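Local coordinates for protein SPOU RRNA methylase (PDB 4CNG) that methylates the 2'-hydroxyl of cytidine 32 in tRNA with S-adenosyl-L-methionine as methyl donor, working as a homodimeric SPOUT-class enzyme, at residues E50-N55 against K79-F84; T22-I27 against D123-F128. The protein carries 1 engineered substitution. All blocks are in the same frame, centred on the assembly; numbering follows the deposited sequence. Where two conformers were deposited one is given.

Interaction 1. Residues E50-N55 against K79-F84; sequences EFYVVN and KITNNF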
ATOM      1  N   GLU A  50       7.985  16.739  -1.460  1.00 12.97           N
ATOM      2  CA  GLU A  50       8.398  16.892  -2.867  1.00 13.01           C
ATOM      3  C   GLU A  50       8.117  15.577  -3.570  1.00 11.83           C
ATOM      4  O   GLU A  50       8.248  14.509  -2.977  1.00 12.54           O
ATOM      5  CB  GLU A  50       9.898  17.204  -2.924  1.00 14.44           C
ATOM      6  CG  GLU A  50      10.265  18.531  -2.303  1.00 17.96           C
ATOM      7  CD  GLU A  50      11.742  18.868  -2.391  1.00 20.58           C
ATOM      8  OE1 GLU A  50      12.564  18.008  -2.754  1.00 21.62           O
ATOM      9  OE2 GLU A  50      12.095  19.997  -1.983  1.00 31.54           O
ATOM     10  N   PHE A  51       7.713  15.672  -4.832  1.00 11.81           N
ATOM     11  CA  PHE A  51       7.251  14.539  -5.605  1.00 11.23           C
ATOM     12  C   PHE A  51       7.803  14.694  -7.018  1.00 10.65           C
ATOM     13  O   PHE A  51       7.365  15.568  -7.757  1.00 12.19           O
ATOM     14  CB  PHE A  51       5.702  14.515  -5.583  1.00 12.57           C
ATOM     15  CG  PHE A  51       5.055  13.460  -6.436  1.00 11.50           C
ATOM     16  CD1 PHE A  51       5.596  12.218  -6.626  1.00 12.08           C
ATOM     17  CD2 PHE A  51       3.818  13.722  -6.970  1.00 12.45           C
ATOM     18  CE1 PHE A  51       4.929  11.262  -7.356  1.00 13.09           C
ATOM     19  CE2 PHE A  51       3.130  12.773  -7.712  1.00 13.06           C
ATOM     20  CZ  PHE A  51       3.711  11.544  -7.934  1.00 13.15           C
ATOM     21  N   TYR A  52       8.733  13.800  -7.357  1.00 10.36           N
ATOM     22  CA  TYR A  52       9.396  13.778  -8.661  1.00 10.58           C
ATOM     23  C   TYR A  52       9.088  12.488  -9.381  1.00 11.17           C
ATOM     24  O   TYR A  52       9.123  11.410  -8.788  1.00 11.95           O
ATOM     25  CB  TYR A  52      10.938  13.891  -8.493  1.00 11.34           C
ATOM     26  CG  TYR A  52      11.457  15.259  -8.267  1.00 13.22           C
ATOM     27  CD1 TYR A  52      11.182  15.965  -7.131  1.00 16.00           C
ATOM     28  CD2 TYR A  52      12.330  15.821  -9.170  1.00 18.99           C
ATOM     29  CE1 TYR A  52      11.686  17.221  -6.905  1.00 19.99           C
ATOM     30  CE2 TYR A  52      12.862  17.083  -8.971  1.00 20.20           C
ATOM     31  CZ  TYR A  52      12.577  17.761  -7.798  1.00 22.10           C
ATOM     32  OH  TYR A  52      13.090  19.020  -7.578  1.00 33.00           O
ATOM     33  N   VAL A  53       8.884  12.595 -10.685  0.50 10.86           N
ATOM     34  CA  VAL A  53       8.663  11.456 -11.525  0.50 10.50           C
ATOM     35  C   VAL A  53       9.632  11.568 -12.704  0.50 10.51           C
ATOM     36  O   VAL A  53       9.682  12.593 -13.372  0.50 12.39           O
ATOM     37  CB  VAL A  53       7.199  11.395 -11.973  0.50 10.83           C
ATOM     38  CG1 VAL A  53       6.980  10.226 -12.891  0.50 11.04           C
ATOM     39  CG2 VAL A  53       6.299  11.200 -10.765  0.50 13.63           C
ATOM     40  N   VAL A  54      10.426  10.529 -12.896  1.00  9.94           N
ATOM     41  CA  VAL A  54      11.434  10.487 -13.937  1.00 10.51           C
ATOM     42  C   VAL A  54      10.817   9.845 -15.182  1.00 10.95           C
ATOM     43  O   VAL A  54      10.373   8.702 -15.156  1.00 11.13           O
ATOM     44  CB  VAL A  54      12.629   9.672 -13.468  1.00 10.80           C
ATOM     45  CG1 VAL A  54      13.674   9.636 -14.566  1.00 13.40           C
ATOM     46  CG2 VAL A  54      13.239  10.213 -12.191  1.00 13.47           C
ATOM     47  N   ASN A  55      10.811  10.583 -16.300  1.00 11.59           N
ATOM     48  CA  ASN A  55      10.431  10.064 -17.613  1.00 12.74           C
ATOM     49  C   ASN A  55       9.180   9.149 -17.536  1.00 11.83           C
ATOM     50  O   ASN A  55       9.233   7.982 -17.875  1.00 12.22           O
ATOM     51  CB  ASN A  55      11.605   9.308 -18.241  1.00 13.73           C
ATOM     52  CG  ASN A  55      11.336   8.885 -19.658  1.00 14.48           C
ATOM     53  OD1 ASN A  55      10.570   9.552 -20.368  1.00 17.70           O
ATOM     54  ND2 ASN A  55      11.901   7.756 -20.068  1.00 16.07           N
ATOM     55  N   LYS A  79       6.859  17.173 -10.058  1.00 11.89           N
ATOM     56  CA  LYS A  79       7.921  17.625 -10.955  1.00 12.01           C
ATOM     57  C   LYS A  79       8.338  16.466 -11.837  1.00 12.25           C
ATOM     58  O   LYS A  79       8.591  15.378 -11.362  1.00 16.78           O
ATOM     59  CB  LYS A  79       9.114  18.118 -10.132  1.00 14.63           C
ATOM     60  CG  LYS A  79       8.851  19.397  -9.351  1.00 25.68           C
ATOM     61  CD  LYS A  79       9.877  19.641  -8.257  1.00 45.19           C
ATOM     62  CE  LYS A  79       9.505  20.847  -7.397  1.00 61.46           C
ATOM     63  NZ  LYS A  79      10.104  20.801  -6.031  1.00 89.06           N
ATOM     64  N   ILE A  80       8.391  16.689 -13.141  1.00 12.29           N
ATOM     65  CA  ILE A  80       8.874  15.722 -14.088  1.00 11.70           C
ATOM     66  C   ILE A  80      10.329  16.051 -14.428  1.00 11.86           C
ATOM     67  O   ILE A  80      10.674  17.212 -14.638  1.00 12.58           O
ATOM     68  CB  ILE A  80       8.015  15.740 -15.351  1.00 11.87           C
ATOM     69  CG1 ILE A  80       6.601  15.305 -14.967  1.00 14.24           C
ATOM     70  CG2 ILE A  80       8.591  14.822 -16.430  1.00 13.82           C
ATOM     71  CD1 ILE A  80       5.606  15.417 -16.108  1.00 15.37           C
ATOM     72  N   THR A  81      11.184  15.035 -14.483  0.50 11.69           N
ATOM     73  CA  THR A  81      12.544  15.165 -15.029  0.50 11.83           C
ATOM     74  C   THR A  81      12.766  14.092 -16.048  0.50 12.13           C
ATOM     75  O   THR A  81      12.163  13.047 -15.974  0.50 13.91           O
ATOM     76  CB  THR A  81      13.648  15.020 -13.945  0.50 17.05           C
ATOM     77  OG1 THR A  81      13.657  13.691 -13.383  0.50 17.23           O
ATOM     78  CG2 THR A  81      13.492  16.046 -12.867  0.50 20.89           C
ATOM     79  N   ASN A  82      13.719  14.306 -16.952  1.00 12.66           N
ATOM     80  CA  ASN A  82      14.082  13.287 -17.907  1.00 13.98           C
ATOM     81  C   ASN A  82      15.030  12.244 -17.388  1.00 17.41           C
ATOM     82  O   ASN A  82      15.034  11.092 -17.887  1.00 22.42           O
ATOM     83  CB  ASN A  82      14.600  13.865 -19.190  1.00 16.54           C
ATOM     84  CG  ASN A  82      14.616  12.829 -20.319  1.00 19.76           C
ATOM     85  OD1 ASN A  82      15.605  12.709 -21.008  1.00 24.48           O
ATOM     86  ND2 ASN A  82      13.557  12.023 -20.447  1.00 17.18           N
ATOM     87  N   ASN A  83      15.804  12.597 -16.376  1.00 16.61           N
ATOM     88  CA  ASN A  83      16.890  11.715 -15.953  1.00 21.31           C
ATOM     89  C   ASN A  83      16.874  11.498 -14.469  1.00 17.55           C
ATOM     90  O   ASN A  83      16.480  12.360 -13.669  1.00 21.34           O
ATOM     91  CB  ASN A  83      18.262  12.273 -16.320  1.00 31.44           C
ATOM     92  CG  ASN A  83      18.557  13.571 -15.606  1.00 71.78           C
ATOM     93  OD1 ASN A  83      19.345  13.587 -14.529  1.00105.46           O
ATOM     94  ND2 ASN A  83      17.971  14.671 -16.147  1.00 69.28           N
ATOM     95  N   PHE A  84      17.281  10.302 -14.119  1.00 15.87           N
ATOM     96  CA  PHE A  84      17.396   9.920 -12.734  1.00 14.82           C
ATOM     97  C   PHE A  84      18.222  10.890 -11.884  1.00 14.08           C
ATOM     98  O   PHE A  84      17.866  11.292 -10.776  1.00 15.01           O
ATOM     99  CB  PHE A  84      17.985   8.522 -12.699  1.00 15.55           C
ATOM    100  CG  PHE A  84      18.120   7.961 -11.340  1.00 14.41           C
ATOM    101  CD1 PHE A  84      17.027   7.422 -10.698  1.00 18.68           C
ATOM    102  CD2 PHE A  84      19.336   7.800 -10.777  1.00 15.15           C
ATOM    103  CE1 PHE A  84      17.166   6.756  -9.518  1.00 20.35           C
ATOM    104  CE2 PHE A  84      19.469   7.215  -9.544  1.00 17.52           C
ATOM    105  CZ  PHE A  84      18.381   6.696  -8.909  1.00 16.85           C
TER

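Interaction 2. Residues T22-I27 against D123-F128; sequences TIRLVI and DKKVAF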
ATOM      1  N   THR A  22      12.712  16.214   5.676  1.00 30.14           N
ATOM      2  CA  THR A  22      11.994  16.565   4.468  1.00 22.18           C
ATOM      3  C   THR A  22      12.090  15.381   3.534  1.00 21.37           C
ATOM      4  O   THR A  22      13.150  14.792   3.394  1.00 23.97           O
ATOM      5  CB  THR A  22      12.630  17.780   3.779  1.00 28.85           C
ATOM      6  OG1 THR A  22      12.565  18.918   4.649  1.00 51.66           O
ATOM      7  CG2 THR A  22      11.921  18.094   2.471  1.00 33.80           C
ATOM      8  N   ILE A  23      10.969  15.004   2.950  1.00 16.47           N
ATOM      9  CA  ILE A  23      10.907  13.807   2.142  1.00 14.74           C
ATOM     10  C   ILE A  23      10.594  14.125   0.702  1.00 13.80           C
ATOM     11  O   ILE A  23       9.611  14.779   0.404  1.00 14.44           O
ATOM     12  CB  ILE A  23       9.833  12.816   2.666  1.00 17.91           C
ATOM     13  CG1 ILE A  23      10.023  12.520   4.160  1.00 24.22           C
ATOM     14  CG2 ILE A  23       9.833  11.559   1.801  1.00 18.80           C
ATOM     15  CD1 ILE A  23      11.299  11.788   4.482  1.00 25.74           C
ATOM     16  N   ARG A  24      11.451  13.631  -0.180  1.00 12.59           N
ATOM     17  CA  ARG A  24      11.211  13.657  -1.614  1.00 11.71           C
ATOM     18  C   ARG A  24      10.920  12.236  -2.095  1.00 11.31           C
ATOM     19  O   ARG A  24      11.719  11.336  -1.916  1.00 15.18           O
ATOM     20  CB  ARG A  24      12.431  14.204  -2.363  1.00 12.00           C
ATOM     21  CG  ARG A  24      12.205  14.241  -3.859  1.00 12.58           C
ATOM     22  CD  ARG A  24      13.450  14.664  -4.626  1.00 13.64           C
ATOM     23  NE  ARG A  24      13.819  16.018  -4.285  1.00 14.82           N
ATOM     24  CZ  ARG A  24      14.946  16.605  -4.669  1.00 17.77           C
ATOM     25  NH1 ARG A  24      15.824  15.966  -5.434  1.00 20.86           N
ATOM     26  NH2 ARG A  24      15.214  17.795  -4.187  1.00 22.72           N
ATOM     27  N   LEU A  25       9.758  12.046  -2.694  1.00 10.52           N
ATOM     28  CA  LEU A  25       9.387  10.811  -3.313  1.00  9.49           C
ATOM     29  C   LEU A  25       9.796  10.865  -4.784  1.00  9.89           C
ATOM     30  O   LEU A  25       9.424  11.810  -5.464  1.00 11.21           O
ATOM     31  CB  LEU A  25       7.875  10.595  -3.191  1.00 10.65           C
ATOM     32  CG  LEU A  25       7.324   9.330  -3.772  1.00 10.74           C
ATOM     33  CD1 LEU A  25       7.886   8.116  -3.086  1.00 10.95           C
ATOM     34  CD2 LEU A  25       5.816   9.365  -3.689  1.00 11.87           C
ATOM     35  N   VAL A  26      10.547   9.870  -5.224  1.00  9.15           N
ATOM     36  CA  VAL A  26      11.008   9.756  -6.610  1.00  8.70           C
ATOM     37  C   VAL A  26      10.495   8.453  -7.194  1.00  8.72           C
ATOM     38  O   VAL A  26      10.804   7.390  -6.697  1.00 10.29           O
ATOM     39  CB  VAL A  26      12.570   9.805  -6.702  1.00  9.80           C
ATOM     40  CG1 VAL A  26      13.012   9.619  -8.142  1.00 11.29           C
ATOM     41  CG2 VAL A  26      13.114  11.066  -6.078  1.00 10.75           C
ATOM     42  N   ILE A  27       9.722   8.571  -8.275  1.00  8.76           N
ATOM     43  CA  ILE A  27       9.182   7.424  -8.964  1.00  8.43           C
ATOM     44  C   ILE A  27       9.841   7.353 -10.343  1.00  8.83           C
ATOM     45  O   ILE A  27       9.719   8.276 -11.128  1.00  9.60           O
ATOM     46  CB  ILE A  27       7.647   7.493  -9.098  1.00  9.33           C
ATOM     47  CG1 ILE A  27       6.960   7.854  -7.788  1.00 10.51           C
ATOM     48  CG2 ILE A  27       7.094   6.217  -9.667  1.00 10.98           C
ATOM     49  CD1 ILE A  27       7.198   6.855  -6.680  1.00 10.11           C
ATOM     50  N   ASP A 123      16.642  14.603  10.847  1.00117.44           N
ATOM     51  CA  ASP A 123      17.242  15.892  10.496  1.00 64.21           C
ATOM     52  C   ASP A 123      17.841  15.927   9.103  1.00 77.47           C
ATOM     53  O   ASP A 123      18.788  16.677   8.852  1.00136.42           O
ATOM     54  CB  ASP A 123      18.316  16.277  11.522  1.00 63.11           C
ATOM     55  CG  ASP A 123      18.585  17.777  11.555  1.00107.74           C
ATOM     56  OD1 ASP A 123      17.812  18.541  10.933  1.00142.12           O
ATOM     57  OD2 ASP A 123      19.562  18.196  12.222  1.00135.87           O
ATOM     58  N   LYS A 124      17.228  15.208   8.158  1.00 27.16           N
ATOM     59  CA  LYS A 124      17.761  15.180   6.804  1.00 24.06           C
ATOM     60  C   LYS A 124      16.686  15.349   5.760  1.00 25.41           C
ATOM     61  O   LYS A 124      15.519  15.049   5.993  1.00 25.33           O
ATOM     62  CB  LYS A 124      18.482  13.863   6.533  1.00 26.10           C
ATOM     63  CG  LYS A 124      19.756  13.682   7.329  1.00 33.30           C
ATOM     64  CD  LYS A 124      20.401  12.345   6.993  1.00 32.47           C
ATOM     65  CE  LYS A 124      21.316  11.873   8.112  1.00 44.24           C
ATOM     66  NZ  LYS A 124      20.578  11.395   9.317  1.00 52.11           N
ATOM     67  N   LYS A 125      17.120  15.802   4.594  1.00 22.73           N
ATOM     68  CA  LYS A 125      16.340  15.721   3.369  1.00 19.57           C
ATOM     69  C   LYS A 125      16.657  14.408   2.650  1.00 19.39           C
ATOM     70  O   LYS A 125      17.808  14.153   2.278  1.00 19.86           O
ATOM     71  CB  LYS A 125      16.660  16.902   2.461  1.00 25.31           C
ATOM     72  CG  LYS A 125      15.788  16.942   1.225  1.00 24.90           C
ATOM     73  CD  LYS A 125      15.987  18.207   0.408  1.00 41.17           C
ATOM     74  CE  LYS A 125      14.712  19.025   0.386  1.00 52.49           C
ATOM     75  NZ  LYS A 125      14.513  19.695  -0.920  1.00 43.35           N
ATOM     76  N   VAL A 126      15.641  13.575   2.474  1.00 16.90           N
ATOM     77  CA  VAL A 126      15.846  12.239   1.981  1.00 15.12           C
ATOM     78  C   VAL A 126      14.966  11.969   0.772  1.00 14.16           C
ATOM     79  O   VAL A 126      13.750  12.235   0.811  1.00 15.37           O
ATOM     80  CB  VAL A 126      15.533  11.215   3.082  1.00 15.46           C
ATOM     81  CG1 VAL A 126      15.836   9.820   2.597  1.00 15.90           C
ATOM     82  CG2 VAL A 126      16.337  11.533   4.331  1.00 19.87           C
ATOM     83  N   ALA A 127      15.565  11.381  -0.266  1.00 13.50           N
ATOM     84  CA  ALA A 127      14.816  10.872  -1.409  1.00 12.67           C
ATOM     85  C   ALA A 127      14.559   9.392  -1.221  1.00 11.55           C
ATOM     86  O   ALA A 127      15.480   8.623  -0.986  1.00 13.44           O
ATOM     87  CB  ALA A 127      15.596  11.109  -2.690  1.00 13.80           C
ATOM     88  N   PHE A 128      13.290   9.012  -1.359  1.00 10.80           N
ATOM     89  CA  PHE A 128      12.854   7.615  -1.397  1.00 10.02           C
ATOM     90  C   PHE A 128      12.531   7.284  -2.836  1.00  9.31           C
ATOM     91  O   PHE A 128      11.645   7.911  -3.414  1.00 10.67           O
ATOM     92  CB  PHE A 128      11.645   7.361  -0.489  1.00 10.52           C
ATOM     93  CG  PHE A 128      11.980   7.266   0.969  1.00 11.21           C
ATOM     94  CD1 PHE A 128      12.197   8.393   1.746  1.00 15.18           C
ATOM     95  CD2 PHE A 128      12.259   6.042   1.541  1.00 11.71           C
ATOM     96  CE1 PHE A 128      12.558   8.275   3.089  1.00 15.35           C
ATOM     97  CE2 PHE A 128      12.564   5.915   2.881  1.00 12.41           C
ATOM     98  CZ  PHE A 128      12.745   7.038   3.626  1.00 13.16           C
TER

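Interaction 1. Residues E50-N55 against K79-F84
Y52 and K79 face each other across the outermost pair of parallel strands at one side of the SPOUT-type sheet, where 50-54 is joined to 79-81 through a beta-alpha-beta crossover. On the Y52, V54 and T81 side the packing is close. K79 lays its aliphatic chain over one face of the phenol: CB stands 3.9 Å from the ring centroid of Y52, and K79 CD comes to 3.3 Å from Y52 CE1. With CG of K79 beside its backbone N (chi1 -68°) and the rest of the chain extended, the lysine crosses the face obliquely from the ring centre toward CZ and OH, while T81 CG2, in the conformer given, meets the ring edge at CD2. Helix 84-87 adds A87 against Y52 and V54. The I80 face and the strand ends are looser. I80 is exposed and reaches strand 50-54 mainly through V53 O; past the ends, the amides of N55 and N82 lie side by side with planes 76° apart, N55 ND2 being hydrogen-bonded to E29 OE2. Four backbone bonds zip the strands from K79 N to N55 N. Beyond them N83 OD1 caps helix 84-87 at D86 N.

Interaction 2. Residues T22-I27 against D123-F128
I23 and F128 form the apolar centre: the ring of F128 lies across the isoleucine, with CG2 of I23 4.0 Å from CD1 of the phenylalanine and CD1 of I23 equally near its CE1. With CG1 beside the backbone N (chi1 -53°) and CD1 folded back (chi2 -65°), I23 brings both CG2 and CD1 to the ring, and V126 flanks them on the same face. Helix 162-175 covers this side, V169 and L173 resting on F128 and V166 on L25. Between the faces runs the parallel ladder, five backbone bonds from T22 N to V26 N; among them R24 N reaches V126 O at 2.9 Å. On the other face A127 CB touches V26 CG2, and toward the start of the strands K125 bends so that its CE lies 3.6 Å from T22 CG2. At the polar edge R24 NH2 and K125 NZ approach to 3.8 Å, a pairing of like charges which E50, salt-bridged to each, probably offsets. The guanidinium is also tied through NH1 to the carbonyls of A87 and R89, fixing its rotation. The pair joins the first strand to 125-130 at the middle of the parallel alpha/beta sheet of this SPOUT methyltransferase.

In the fold
Strand 22-28 lies between strands 50-54 and 125-130, so interactions 1 and 2 are two seams of one parallel sheet, separated by the pairing of strand 50-54 with strand 22-28, their centres about 13 Å apart. E50 couples them: its OE2 lies 2.7 Å from K125 NZ and its OE1 2.8 Å from R24 NE, while the ring of Y52 makes a cation-pi contact with the same arginine. Along the chain interaction 1 is nested within the loop that interaction 2 closes. Neither touches the cofactor directly. Bound S-adenosyl-L-homocysteine is about 9 Å from the side chain of L25 and about 10 Å from that of F84, and F128 is about 5 Å, side chain to side chain, from T97, an inferred S-adenosyl-L-methionine-binding residue.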